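Local atomic coordinates of leucyl-trna synthetase (Plasmodium falciparum, PDB entry 5FOC), a protein that probably hydrolyses mischarged aminoacyl-tRNA, being the editing domain of a cytosolic class I synthetase that joins leucine to its tRNA. Residues K19-I24 and V224-Y229; N107-E112 and E174-C179; L241-I246 and G253-V258. The protein carries 2 engineered substitutions. All blocks are in the same frame, centred on the assembly; numbering follows the deposited sequence.

Contact 1: K19-I24 and V224-Y229; sequences KDFYSI and VGLETY
Leu226 pushes its two methyl groups against one side of helix 18-35, where Phe21 and Ile24, one turn apart, receive them. CD1 of Leu226 lies 3.8 Å from CD2 of Phe21 and comes to the ring at its edge, near the ring plane; the two side chains cross at about a right angle. Leu226 meets Ile24 tip to tip, its CD2 4.0 Å from Ile24 CD1, and Ile24 CD1 is about as close to Leu226 CG, so that this one methyl sits over the fork of the leucine. At the outer margin the contact thins: Asp20, an exposed residue, offers just its CB, 4.3 Å from Leu226 CD2. Phe21 carries CG anti to the backbone N (chi1 -171°), which swings the ring off the helix to lie beside the leucine and also to touch Phe115 of helix 112-118 and Val15 of strand 7-15. Leu226 is hydrogen-bonded through its backbone to Ile240 and packs on that side chain. Just before it, Gly225 has a positive phi (100°) that suits glycine, and the chain turns there into strand 227-229. This is apolar packing of a helix against the loop that leads into strand 227-229: helix 18-35 follows strand 7-15, which pairs antiparallel with strand 227-229 in the mixed sheet of the editing domain.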
ATOM      1  N   LYS A  19       2.492   6.290 -16.761  1.00 22.39           N
ATOM      2  CA  LYS A  19       2.883   5.659 -17.996  1.00 20.46           C
ATOM      3  C   LYS A  19       3.751   4.423 -17.826  1.00 21.34           C
ATOM      4  O   LYS A  19       3.609   3.477 -18.561  1.00 24.83           O
ATOM      5  CB  LYS A  19       3.670   6.699 -18.869  1.00 20.29           C
ATOM      6  CG  LYS A  19       2.750   7.792 -19.357  1.00 20.62           C
ATOM      7  CD  LYS A  19       3.510   8.905 -20.136  1.00 21.96           C
ATOM      8  CE  LYS A  19       2.564  10.023 -20.544  1.00 21.30           C
ATOM      9  NZ  LYS A  19       3.279  10.997 -21.461  1.00 24.02           N
ATOM     10  N   ASP A  20       4.647   4.411 -16.841  1.00 23.84           N
ATOM     11  CA  ASP A  20       5.397   3.171 -16.529  1.00 23.55           C
ATOM     12  C   ASP A  20       4.456   2.057 -15.960  1.00 23.70           C
ATOM     13  O   ASP A  20       4.619   0.874 -16.274  1.00 23.83           O
ATOM     14  CB  ASP A  20       6.509   3.433 -15.500  1.00 26.17           C
ATOM     15  CG  ASP A  20       7.663   4.247 -16.065  1.00 29.11           C
ATOM     16  OD1 ASP A  20       7.874   4.320 -17.315  1.00 38.80           O
ATOM     17  OD2 ASP A  20       8.401   4.804 -15.226  1.00 31.37           O
ATOM     18  N   PHE A  21       3.461   2.494 -15.184  1.00 19.38           N
ATOM     19  CA  PHE A  21       2.452   1.548 -14.727  1.00 19.70           C
ATOM     20  C   PHE A  21       1.710   0.906 -15.920  1.00 20.71           C
ATOM     21  O   PHE A  21       1.481  -0.302 -15.947  1.00 20.53           O
ATOM     22  CB  PHE A  21       1.458   2.227 -13.765  1.00 20.03           C
ATOM     23  CG  PHE A  21       0.481   1.233 -13.066  1.00 19.13           C
ATOM     24  CD1 PHE A  21      -0.702   0.853 -13.663  1.00 20.11           C
ATOM     25  CD2 PHE A  21       0.815   0.726 -11.845  1.00 21.00           C
ATOM     26  CE1 PHE A  21      -1.552  -0.101 -13.035  1.00 21.52           C
ATOM     27  CE2 PHE A  21      -0.053  -0.196 -11.198  1.00 21.71           C
ATOM     28  CZ  PHE A  21      -1.227  -0.567 -11.795  1.00 24.22           C
ATOM     29  N   TYR A  22       1.296   1.719 -16.900  1.00 20.27           N
ATOM     30  CA  TYR A  22       0.700   1.197 -18.127  1.00 20.39           C
ATOM     31  C   TYR A  22       1.610   0.165 -18.852  1.00 19.91           C
ATOM     32  O   TYR A  22       1.121  -0.820 -19.391  1.00 21.73           O
ATOM     33  CB  TYR A  22       0.415   2.381 -19.076  1.00 20.01           C
ATOM     34  CG  TYR A  22      -0.131   2.028 -20.423  1.00 21.52           C
ATOM     35  CD1 TYR A  22      -1.221   1.179 -20.587  1.00 24.25           C
ATOM     36  CD2 TYR A  22       0.425   2.618 -21.597  1.00 24.06           C
ATOM     37  CE1 TYR A  22      -1.712   0.883 -21.842  1.00 24.43           C
ATOM     38  CE2 TYR A  22      -0.079   2.328 -22.824  1.00 24.36           C
ATOM     39  CZ  TYR A  22      -1.128   1.476 -22.978  1.00 21.75           C
ATOM     40  OH  TYR A  22      -1.645   1.184 -24.213  1.00 23.98           O
ATOM     41  N   SER A  23       2.922   0.439 -18.947  1.00 20.19           N
ATOM     42  CA  SER A  23       3.856  -0.536 -19.556  1.00 22.08           C
ATOM     43  C   SER A  23       3.824  -1.880 -18.797  1.00 20.51           C
ATOM     44  O   SER A  23       3.756  -2.948 -19.409  1.00 22.12           O
ATOM     45  CB  SER A  23       5.285  -0.030 -19.544  1.00 24.48           C
ATOM     46  OG  SER A  23       5.328   1.151 -20.272  1.00 34.59           O
ATOM     47  N   ILE A  24       3.894  -1.778 -17.466  1.00 20.53           N
ATOM     48  CA  ILE A  24       3.811  -2.967 -16.612  1.00 19.56           C
ATOM     49  C   ILE A  24       2.496  -3.729 -16.865  1.00 19.59           C
ATOM     50  O   ILE A  24       2.526  -4.940 -17.099  1.00 21.83           O
ATOM     51  CB  ILE A  24       3.991  -2.614 -15.108  1.00 20.38           C
ATOM     52  CG1 ILE A  24       5.400  -2.083 -14.803  1.00 22.74           C
ATOM     53  CG2 ILE A  24       3.675  -3.838 -14.217  1.00 20.49           C
ATOM     54  CD1 ILE A  24       5.520  -1.366 -13.462  1.00 24.15           C
ATOM     55  N   VAL A 224       8.014  -3.350  -7.886  1.00 20.36           N
ATOM     56  CA  VAL A 224       9.128  -2.896  -7.073  1.00 20.17           C
ATOM     57  C   VAL A 224       9.886  -1.824  -7.843  1.00 20.32           C
ATOM     58  O   VAL A 224      10.219  -1.987  -9.001  1.00 25.73           O
ATOM     59  CB  VAL A 224      10.027  -4.058  -6.604  1.00 20.23           C
ATOM     60  CG1 VAL A 224      11.279  -3.572  -5.900  1.00 23.02           C
ATOM     61  CG2 VAL A 224       9.212  -4.906  -5.612  1.00 18.84           C
ATOM     62  N   GLY A 225      10.078  -0.698  -7.175  1.00 21.13           N
ATOM     63  CA  GLY A 225      10.792   0.473  -7.778  1.00 20.79           C
ATOM     64  C   GLY A 225       9.874   1.577  -8.303  1.00 21.06           C
ATOM     65  O   GLY A 225      10.314   2.710  -8.534  1.00 25.14           O
ATOM     66  N   LEU A 226       8.587   1.283  -8.541  1.00 22.08           N
ATOM     67  CA  LEU A 226       7.627   2.307  -8.876  1.00 21.43           C
ATOM     68  C   LEU A 226       7.592   3.379  -7.814  1.00 22.60           C
ATOM     69  O   LEU A 226       7.663   3.102  -6.604  1.00 22.46           O
ATOM     70  CB  LEU A 226       6.201   1.784  -9.014  1.00 22.47           C
ATOM     71  CG  LEU A 226       5.711   1.097 -10.260  1.00 27.13           C
ATOM     72  CD1 LEU A 226       4.221   0.781 -10.124  1.00 30.15           C
ATOM     73  CD2 LEU A 226       5.892   2.021 -11.440  1.00 28.92           C
ATOM     74  N   GLU A 227       7.415   4.607  -8.257  1.00 22.20           N
ATOM     75  CA  GLU A 227       7.331   5.739  -7.346  1.00 20.70           C
ATOM     76  C   GLU A 227       5.859   5.948  -6.998  1.00 19.60           C
ATOM     77  O   GLU A 227       4.989   5.981  -7.867  1.00 20.81           O
ATOM     78  CB  GLU A 227       7.983   6.995  -8.047  1.00 20.77           C
ATOM     79  CG  GLU A 227       8.058   8.173  -7.085  1.00 21.78           C
ATOM     80  CD  GLU A 227       8.554   9.464  -7.740  1.00 30.95           C
ATOM     81  OE1 GLU A 227       8.359   9.578  -8.949  1.00 41.95           O
ATOM     82  OE2 GLU A 227       9.067  10.335  -7.031  1.00 33.68           O
ATOM     83  N   THR A 228       5.589   6.030  -5.678  1.00 19.26           N
ATOM     84  CA  THR A 228       4.235   6.335  -5.171  1.00 18.53           C
ATOM     85  C   THR A 228       4.238   7.553  -4.229  1.00 18.99           C
ATOM     86  O   THR A 228       5.300   8.006  -3.763  1.00 19.99           O
ATOM     87  CB  THR A 228       3.594   5.097  -4.468  1.00 19.38           C
ATOM     88  OG1 THR A 228       4.326   4.839  -3.289  1.00 19.67           O
ATOM     89  CG2 THR A 228       3.592   3.878  -5.408  1.00 20.59           C
ATOM     90  N   TYR A 229       3.037   8.047  -3.906  1.00 18.37           N
ATOM     91  CA  TYR A 229       2.915   9.095  -2.915  1.00 18.18           C
ATOM     92  C   TYR A 229       1.507   9.020  -2.303  1.00 18.58           C
ATOM     93  O   TYR A 229       0.611   8.425  -2.890  1.00 19.79           O
ATOM     94  CB  TYR A 229       3.255  10.500  -3.513  1.00 19.48           C
ATOM     95  CG  TYR A 229       2.243  10.948  -4.505  1.00 20.38           C
ATOM     96  CD1 TYR A 229       2.253  10.457  -5.801  1.00 20.83           C
ATOM     97  CD2 TYR A 229       1.209  11.810  -4.130  1.00 22.39           C
ATOM     98  CE1 TYR A 229       1.289  10.842  -6.725  1.00 21.39           C
ATOM     99  CE2 TYR A 229       0.210  12.161  -5.030  1.00 22.31           C
ATOM    100  CZ  TYR A 229       0.269  11.698  -6.339  1.00 25.24           C
ATOM    101  OH  TYR A 229      -0.723  12.087  -7.236  1.00 29.59           O
TER

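Contact 2: N107-E112 and E174-C179; sequences NKIWNE and EIINSC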
ATOM      1  N   ASN A 107     -10.714  -1.940 -25.829  1.00 23.24           N
ATOM      2  CA  ASN A 107      -9.929  -0.864 -26.426  1.00 24.42           C
ATOM      3  C   ASN A 107      -9.798   0.398 -25.550  1.00 27.29           C
ATOM      4  O   ASN A 107      -8.816   1.140 -25.667  1.00 31.25           O
ATOM      5  CB  ASN A 107     -10.533  -0.460 -27.782  1.00 29.17           C
ATOM      6  CG  ASN A 107     -10.333  -1.502 -28.875  1.00 26.89           C
ATOM      7  OD1 ASN A 107      -9.539  -2.431 -28.741  1.00 31.35           O
ATOM      8  ND2 ASN A 107     -11.098  -1.360 -29.972  1.00 28.87           N
ATOM      9  N   LYS A 108     -10.796   0.636 -24.690  1.00 24.82           N
ATOM     10  CA  LYS A 108     -10.784   1.755 -23.759  1.00 28.39           C
ATOM     11  C   LYS A 108      -9.845   1.493 -22.572  1.00 23.83           C
ATOM     12  O   LYS A 108      -9.144   2.397 -22.115  1.00 25.14           O
ATOM     13  CB  LYS A 108     -12.209   2.040 -23.259  1.00 28.82           C
ATOM     14  CG  LYS A 108     -12.382   3.281 -22.387  1.00 36.67           C
ATOM     15  CD  LYS A 108     -13.832   3.424 -21.909  1.00 41.91           C
ATOM     16  CE  LYS A 108     -14.219   4.828 -21.425  1.00 46.80           C
ATOM     17  NZ  LYS A 108     -13.250   5.454 -20.484  1.00 48.10           N
ATOM     18  N   ILE A 109      -9.834   0.251 -22.083  1.00 22.69           N
ATOM     19  CA  ILE A 109      -9.052  -0.117 -20.879  1.00 20.29           C
ATOM     20  C   ILE A 109      -7.593  -0.308 -21.286  1.00 25.30           C
ATOM     21  O   ILE A 109      -6.708   0.224 -20.608  1.00 24.52           O
ATOM     22  CB  ILE A 109      -9.618  -1.386 -20.131  1.00 19.85           C
ATOM     23  CG1 ILE A 109     -11.021  -1.086 -19.663  1.00 21.34           C
ATOM     24  CG2 ILE A 109      -8.748  -1.702 -18.935  1.00 24.01           C
ATOM     25  CD1 ILE A 109     -11.795  -2.334 -19.372  1.00 23.14           C
ATOM     26  N   TRP A 110      -7.349  -1.049 -22.377  1.00 23.27           N
ATOM     27  CA  TRP A 110      -5.976  -1.359 -22.834  1.00 22.12           C
ATOM     28  C   TRP A 110      -5.447  -0.207 -23.671  1.00 22.53           C
ATOM     29  O   TRP A 110      -5.325  -0.307 -24.878  1.00 27.01           O
ATOM     30  CB  TRP A 110      -5.925  -2.678 -23.592  1.00 21.17           C
ATOM     31  CG  TRP A 110      -6.355  -3.890 -22.726  1.00 22.28           C
ATOM     32  CD1 TRP A 110      -6.799  -3.892 -21.420  1.00 23.27           C
ATOM     33  CD2 TRP A 110      -6.353  -5.251 -23.139  1.00 22.18           C
ATOM     34  NE1 TRP A 110      -7.103  -5.185 -21.007  1.00 24.68           N
ATOM     35  CE2 TRP A 110      -6.851  -6.036 -22.044  1.00 23.61           C
ATOM     36  CE3 TRP A 110      -6.025  -5.899 -24.335  1.00 26.07           C
ATOM     37  CZ2 TRP A 110      -6.944  -7.412 -22.112  1.00 25.69           C
ATOM     38  CZ3 TRP A 110      -6.169  -7.263 -24.406  1.00 24.74           C
ATOM     39  CH2 TRP A 110      -6.616  -8.008 -23.290  1.00 23.94           C
ATOM     40  N   ASN A 111      -5.249   0.909 -23.018  1.00 22.19           N
ATOM     41  CA  ASN A 111      -5.068   2.209 -23.702  1.00 20.52           C
ATOM     42  C   ASN A 111      -4.341   3.090 -22.754  1.00 20.56           C
ATOM     43  O   ASN A 111      -4.699   3.216 -21.605  1.00 23.65           O
ATOM     44  CB  ASN A 111      -6.465   2.778 -24.035  1.00 20.83           C
ATOM     45  CG  ASN A 111      -6.439   3.928 -25.003  1.00 23.74           C
ATOM     46  OD1 ASN A 111      -5.724   4.897 -24.819  1.00 24.00           O
ATOM     47  ND2 ASN A 111      -7.299   3.861 -25.983  1.00 26.17           N
ATOM     48  N   GLU A 112      -3.322   3.813 -23.208  1.00 22.82           N
ATOM     49  CA  GLU A 112      -2.625   4.716 -22.305  1.00 23.15           C
ATOM     50  C   GLU A 112      -3.551   5.723 -21.614  1.00 22.32           C
ATOM     51  O   GLU A 112      -3.319   6.074 -20.445  1.00 25.17           O
ATOM     52  CB  GLU A 112      -1.570   5.537 -23.112  1.00 23.73           C
ATOM     53  CG  GLU A 112      -0.569   6.248 -22.226  1.00 23.40           C
ATOM     54  CD  GLU A 112       0.143   7.379 -22.979  1.00 29.30           C
ATOM     55  OE1 GLU A 112      -0.567   8.327 -23.376  1.00 31.10           O
ATOM     56  OE2 GLU A 112       1.371   7.301 -23.180  1.00 37.36           O
ATOM     57  N   GLU A 174     -21.156  -0.067 -16.658  1.00 23.45           N
ATOM     58  CA  GLU A 174     -21.467   0.768 -15.508  1.00 24.34           C
ATOM     59  C   GLU A 174     -20.241   0.994 -14.621  1.00 20.81           C
ATOM     60  O   GLU A 174     -20.035   2.092 -14.158  1.00 24.26           O
ATOM     61  CB  GLU A 174     -22.639   0.205 -14.697  1.00 25.82           C
ATOM     62  CG  GLU A 174     -23.968   0.387 -15.405  1.00 25.44           C
ATOM     63  CD  GLU A 174     -25.096  -0.382 -14.756  1.00 33.71           C
ATOM     64  OE1 GLU A 174     -24.841  -1.290 -13.889  1.00 34.93           O
ATOM     65  OE2 GLU A 174     -26.255  -0.069 -15.137  1.00 41.24           O
ATOM     66  N   ILE A 175     -19.435  -0.033 -14.398  1.00 21.71           N
ATOM     67  CA  ILE A 175     -18.207   0.089 -13.571  1.00 21.13           C
ATOM     68  C   ILE A 175     -17.199   1.052 -14.212  1.00 20.76           C
ATOM     69  O   ILE A 175     -16.670   1.960 -13.547  1.00 22.10           O
ATOM     70  CB  ILE A 175     -17.523  -1.279 -13.323  1.00 20.41           C
ATOM     71  CG1 ILE A 175     -18.489  -2.145 -12.488  1.00 20.78           C
ATOM     72  CG2 ILE A 175     -16.193  -1.164 -12.578  1.00 24.79           C
ATOM     73  CD1 ILE A 175     -18.104  -3.607 -12.376  1.00 27.49           C
ATOM     74  N   ILE A 176     -17.041   0.898 -15.512  1.00 22.24           N
ATOM     75  CA  ILE A 176     -16.131   1.766 -16.241  1.00 20.51           C
ATOM     76  C   ILE A 176     -16.622   3.214 -16.173  1.00 20.31           C
ATOM     77  O   ILE A 176     -15.801   4.156 -16.064  1.00 24.86           O
ATOM     78  CB  ILE A 176     -15.961   1.244 -17.685  1.00 21.76           C
ATOM     79  CG1 ILE A 176     -15.208  -0.099 -17.709  1.00 30.04           C
ATOM     80  CG2 ILE A 176     -15.116   2.198 -18.496  1.00 24.41           C
ATOM     81  CD1 ILE A 176     -15.267  -0.844 -19.041  1.00 30.34           C
ATOM     82  N   ASN A 177     -17.937   3.417 -16.293  1.00 21.64           N
ATOM     83  CA  ASN A 177     -18.519   4.756 -16.247  1.00 25.75           C
ATOM     84  C   ASN A 177     -18.671   5.398 -14.877  1.00 22.70           C
ATOM     85  O   ASN A 177     -18.953   6.615 -14.783  1.00 24.34           O
ATOM     86  CB  ASN A 177     -19.865   4.746 -16.962  1.00 27.16           C
ATOM     87  CG  ASN A 177     -19.726   4.407 -18.443  1.00 27.26           C
ATOM     88  OD1 ASN A 177     -18.688   4.629 -19.014  1.00 30.12           O
ATOM     89  ND2 ASN A 177     -20.773   3.849 -19.046  1.00 32.83           N
ATOM     90  N   SER A 178     -18.516   4.602 -13.809  1.00 21.13           N
ATOM     91  CA  SER A 178     -18.815   5.107 -12.488  1.00 19.58           C
ATOM     92  C   SER A 178     -17.655   5.113 -11.487  1.00 20.07           C
ATOM     93  O   SER A 178     -17.710   5.835 -10.485  1.00 26.24           O
ATOM     94  CB  SER A 178     -19.953   4.308 -11.909  1.00 20.55           C
ATOM     95  OG  SER A 178     -21.073   4.260 -12.762  1.00 24.42           O
ATOM     96  N   CYS A 179     -16.622   4.321 -11.746  1.00 20.54           N
ATOM     97  CA  CYS A 179     -15.548   4.070 -10.789  1.00 20.39           C
ATOM     98  C   CYS A 179     -14.263   4.766 -11.264  1.00 20.00           C
ATOM     99  O   CYS A 179     -13.646   4.343 -12.284  1.00 24.51           O
ATOM    100  CB  CYS A 179     -15.315   2.575 -10.677  1.00 20.28           C
ATOM    101  SG  CYS A 179     -16.719   1.711  -9.973  1.00 25.35           S
TER
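Ile176 faces two consecutive residues of helix 103-109 and gives a different branch to each. Its CD1 meets CD1 of Ile109 at 3.8 Å, the two isoleucines crossing at a slant in the buried half of the contact. Ile109 reaches this point through its long branch, with CG1 anti to the carbonyl carbon (chi1 -62°) and the chain extended beyond it. Phe98 closes on Ile109 and Leu151 of strand 146-152 on Ile176, so both isoleucines have further apolar neighbours.

The other half is no wider but more open, since Lys108 is partly exposed. Here CG2 of Ile176 rests on the aliphatic part of Lys108, 3.8 Å from its CD and 4.0 Å from its CE, as the two side chains run past each other in opposite directions. The lysine is extended as far as CE and then bends at chi4 (-47°), placing its ammonium group in a salt bridge with Asp118 of helix 112-118. Its methylenes can therefore cover the isoleucine while its charge is paired beyond the contact.

Both helices finish close to this interface. Asn111 ND2 donates to Asn107 O at 3.1 Å, and Asn111, as N-cap, uses OD1 to take the backbone N of Asp113, so one amide joins the end of one helix to the start of the next. Lys119 NZ binds the carbonyl oxygens of Ile176 and Cys179. Helix 172-178 packs on helix 103-109 through Ile176 and on strand 146-152 through Ile175 and Ile176, both touching Leu151, with the short 112-118 helix leading on to strand 120-127.

Contact 3: L241-I246 and G253-V258; sequences LPMTTI and GIVPCV
Side chains rather than backbone bonds join the turn that follows strand 238-242 to strand 254-257, in a partly buried contact near the middle of the domain. Strand 138-141 is the reason: it pairs parallel with 238-242 and antiparallel with 254-257, so the two segments are separated by a shared neighbour and meet beside it.

Ile246 does most of the touching. Its CG2 lies against the backbone of Gly253, 3.5 Å from the carbonyl O and 3.7 Å from CA. The methyl packs against that oxygen, which is hydrogen-bonded to the hydroxyl of Tyr147. Gly253 has positive phi (79°), which favours glycine.

The longer branch of Ile246 runs on to Val255, with CD1 4.0 Å from Val255 CG2, the two side chains passing each other in opposite directions. With CG1 anti to the carbonyl carbon (chi1 -61°), Val255 has CG2 between the backbone N and the carbonyl carbon, and this second methyl also meets the sulfur of Met243, with SD to CG2 at 4.3 Å. One valine methyl is thus bordered by the first and last residues of a type I turn, Met243 to Ile246, whose closing backbone bond is weak. Met243 further packs on Phe140 of strand 138-141 and on Asp265 and Cys268 of helix 263-274.

Backbone bonds from Met243 to Ile141 and from Val255 to Phe140 fix both sides to the middle strand. The motif is a type I beta turn after strand 238-242 packed on strand 254-257, with 138-141 pairing to both strands in the mixed sheet of the editing domain.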
ATOM      1  N   LEU A 241       9.019  -1.107  -2.283  1.00 20.02           N
ATOM      2  CA  LEU A 241      10.056  -2.008  -1.886  1.00 18.85           C
ATOM      3  C   LEU A 241       9.494  -3.380  -1.487  1.00 20.07           C
ATOM      4  O   LEU A 241       8.352  -3.424  -1.077  1.00 21.03           O
ATOM      5  CB  LEU A 241      10.825  -1.454  -0.701  1.00 20.00           C
ATOM      6  CG  LEU A 241      11.594  -0.136  -0.801  1.00 18.49           C
ATOM      7  CD1 LEU A 241      12.285   0.138   0.515  1.00 23.23           C
ATOM      8  CD2 LEU A 241      12.616  -0.241  -1.906  1.00 21.24           C
ATOM      9  N   PRO A 242      10.281  -4.433  -1.630  1.00 18.34           N
ATOM     10  CA  PRO A 242       9.790  -5.780  -1.301  1.00 19.35           C
ATOM     11  C   PRO A 242       9.891  -6.128   0.183  1.00 21.23           C
ATOM     12  O   PRO A 242      10.910  -5.932   0.802  1.00 22.30           O
ATOM     13  CB  PRO A 242      10.685  -6.675  -2.126  1.00 22.35           C
ATOM     14  CG  PRO A 242      11.993  -5.951  -2.131  1.00 22.31           C
ATOM     15  CD  PRO A 242      11.627  -4.490  -2.249  1.00 21.49           C
ATOM     16  N   MET A 243       8.786  -6.689   0.719  1.00 20.02           N
ATOM     17  CA  MET A 243       8.751  -7.177   2.101  1.00 21.10           C
ATOM     18  C   MET A 243       8.068  -8.534   2.043  1.00 21.36           C
ATOM     19  O   MET A 243       6.859  -8.614   1.838  1.00 23.58           O
ATOM     20  CB  MET A 243       8.029  -6.189   2.982  1.00 19.83           C
ATOM     21  CG  MET A 243       7.853  -6.638   4.449  1.00 21.08           C
ATOM     22  SD  MET A 243       6.878  -5.481   5.450  1.00 26.19           S
ATOM     23  CE  MET A 243       8.099  -4.695   6.475  1.00 30.36           C
ATOM     24  N   THR A 244       8.873  -9.602   2.150  1.00 23.28           N
ATOM     25  CA  THR A 244       8.365 -10.982   1.997  1.00 22.06           C
ATOM     26  C   THR A 244       7.544 -11.463   3.163  1.00 24.34           C
ATOM     27  O   THR A 244       6.918 -12.506   3.039  1.00 26.97           O
ATOM     28  CB  THR A 244       9.496 -11.996   1.760  1.00 24.40           C
ATOM     29  OG1 THR A 244      10.417 -11.999   2.875  1.00 27.72           O
ATOM     30  CG2 THR A 244      10.199 -11.646   0.473  1.00 25.19           C
ATOM     31  N   THR A 245       7.553 -10.726   4.272  1.00 23.34           N
ATOM     32  CA  THR A 245       6.830 -11.144   5.514  1.00 21.82           C
ATOM     33  C   THR A 245       5.392 -10.651   5.499  1.00 22.63           C
ATOM     34  O   THR A 245       4.621 -11.007   6.375  1.00 27.54           O
ATOM     35  CB  THR A 245       7.503 -10.552   6.754  1.00 24.84           C
ATOM     36  OG1 THR A 245       7.727  -9.136   6.517  1.00 27.07           O
ATOM     37  CG2 THR A 245       8.804 -11.226   7.006  1.00 29.28           C
ATOM     38  N   ILE A 246       5.011  -9.817   4.538  1.00 22.95           N
ATOM     39  CA  ILE A 246       3.605  -9.407   4.385  1.00 19.40           C
ATOM     40  C   ILE A 246       2.715 -10.661   4.223  1.00 21.22           C
ATOM     41  O   ILE A 246       2.942 -11.482   3.346  1.00 22.71           O
ATOM     42  CB  ILE A 246       3.412  -8.447   3.192  1.00 20.36           C
ATOM     43  CG1 ILE A 246       4.004  -7.121   3.598  1.00 19.05           C
ATOM     44  CG2 ILE A 246       1.946  -8.325   2.807  1.00 21.55           C
ATOM     45  CD1 ILE A 246       4.135  -6.183   2.410  1.00 18.54           C
ATOM     46  N   GLY A 253      -2.512  -6.301   1.794  1.00 20.38           N
ATOM     47  CA  GLY A 253      -1.234  -6.913   1.512  1.00 19.55           C
ATOM     48  C   GLY A 253      -0.308  -5.798   0.956  1.00 19.00           C
ATOM     49  O   GLY A 253       0.714  -6.162   0.399  1.00 20.98           O
ATOM     50  N   ILE A 254      -0.621  -4.553   1.239  1.00 18.97           N
ATOM     51  CA  ILE A 254       0.275  -3.394   0.852  1.00 19.24           C
ATOM     52  C   ILE A 254       0.367  -2.569   2.122  1.00 18.54           C
ATOM     53  O   ILE A 254      -0.674  -2.215   2.712  1.00 22.28           O
ATOM     54  CB  ILE A 254      -0.365  -2.573  -0.247  1.00 18.76           C
ATOM     55  CG1 ILE A 254      -0.552  -3.455  -1.474  1.00 20.82           C
ATOM     56  CG2 ILE A 254       0.588  -1.385  -0.583  1.00 17.59           C
ATOM     57  CD1 ILE A 254      -1.636  -3.069  -2.452  1.00 22.66           C
ATOM     58  N   VAL A 255       1.573  -2.273   2.563  1.00 18.66           N
ATOM     59  CA  VAL A 255       1.718  -1.474   3.734  1.00 19.11           C
ATOM     60  C   VAL A 255       2.640  -0.260   3.570  1.00 19.37           C
ATOM     61  O   VAL A 255       3.670  -0.365   2.928  1.00 23.00           O
ATOM     62  CB  VAL A 255       2.164  -2.316   4.926  1.00 23.30           C
ATOM     63  CG1 VAL A 255       1.118  -3.401   5.230  1.00 26.17           C
ATOM     64  CG2 VAL A 255       3.485  -2.950   4.708  1.00 24.63           C
ATOM     65  N   PRO A 256       2.267   0.841   4.192  1.00 18.62           N
ATOM     66  CA  PRO A 256       3.165   2.002   4.255  1.00 20.13           C
ATOM     67  C   PRO A 256       4.384   1.659   5.052  1.00 20.83           C
ATOM     68  O   PRO A 256       4.284   0.983   6.097  1.00 24.77           O
ATOM     69  CB  PRO A 256       2.333   3.098   4.923  1.00 20.30           C
ATOM     70  CG  PRO A 256       1.011   2.480   5.260  1.00 22.10           C
ATOM     71  CD  PRO A 256       0.974   1.078   4.856  1.00 22.56           C
ATOM     72  N   CYS A 257       5.573   2.056   4.589  1.00 18.89           N
ATOM     73  CA  CYS A 257       6.799   1.935   5.312  1.00 18.57           C
ATOM     74  C   CYS A 257       6.950   3.242   6.083  1.00 19.18           C
ATOM     75  O   CYS A 257       7.005   4.325   5.464  1.00 20.67           O
ATOM     76  CB  CYS A 257       7.998   1.758   4.355  1.00 18.43           C
ATOM     77  SG  CYS A 257       9.565   1.751   5.217  1.00 21.53           S
ATOM     78  N   VAL A 258       6.965   3.177   7.420  1.00 20.34           N
ATOM     79  CA  VAL A 258       7.341   4.299   8.256  1.00 19.76           C
ATOM     80  C   VAL A 258       8.489   3.867   9.118  1.00 19.67           C
ATOM     81  O   VAL A 258       8.294   3.471  10.275  1.00 21.42           O
ATOM     82  CB  VAL A 258       6.202   4.863   9.137  1.00 21.18           C
ATOM     83  CG1 VAL A 258       6.620   6.163   9.842  1.00 23.97           C
ATOM     84  CG2 VAL A 258       4.980   5.102   8.312  1.00 21.05           C
TER

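All three contacts rest on apolar side chains, but in different settings. Contact 3 lies nearest the centre of the chain and connects a turn to a strand of the sheet; contact 1, partly buried with the exposed Asp20 at its margin, sets a helix against the loop entering strand 227-229, and contact 2, farthest out yet largely buried, joins two helix ends and draws a lysine into its packing. Contacts 1 and 3 share the sheet, since strands 227-229 and 238-242 are adjacent, and they touch through Val224 and Pro242. Contacts 1 and 2 also touch, where Tyr22 packs on Asn111 and Glu112. Contacts 2 and 3 stay apart, their nearest atoms about 17 Å from each other.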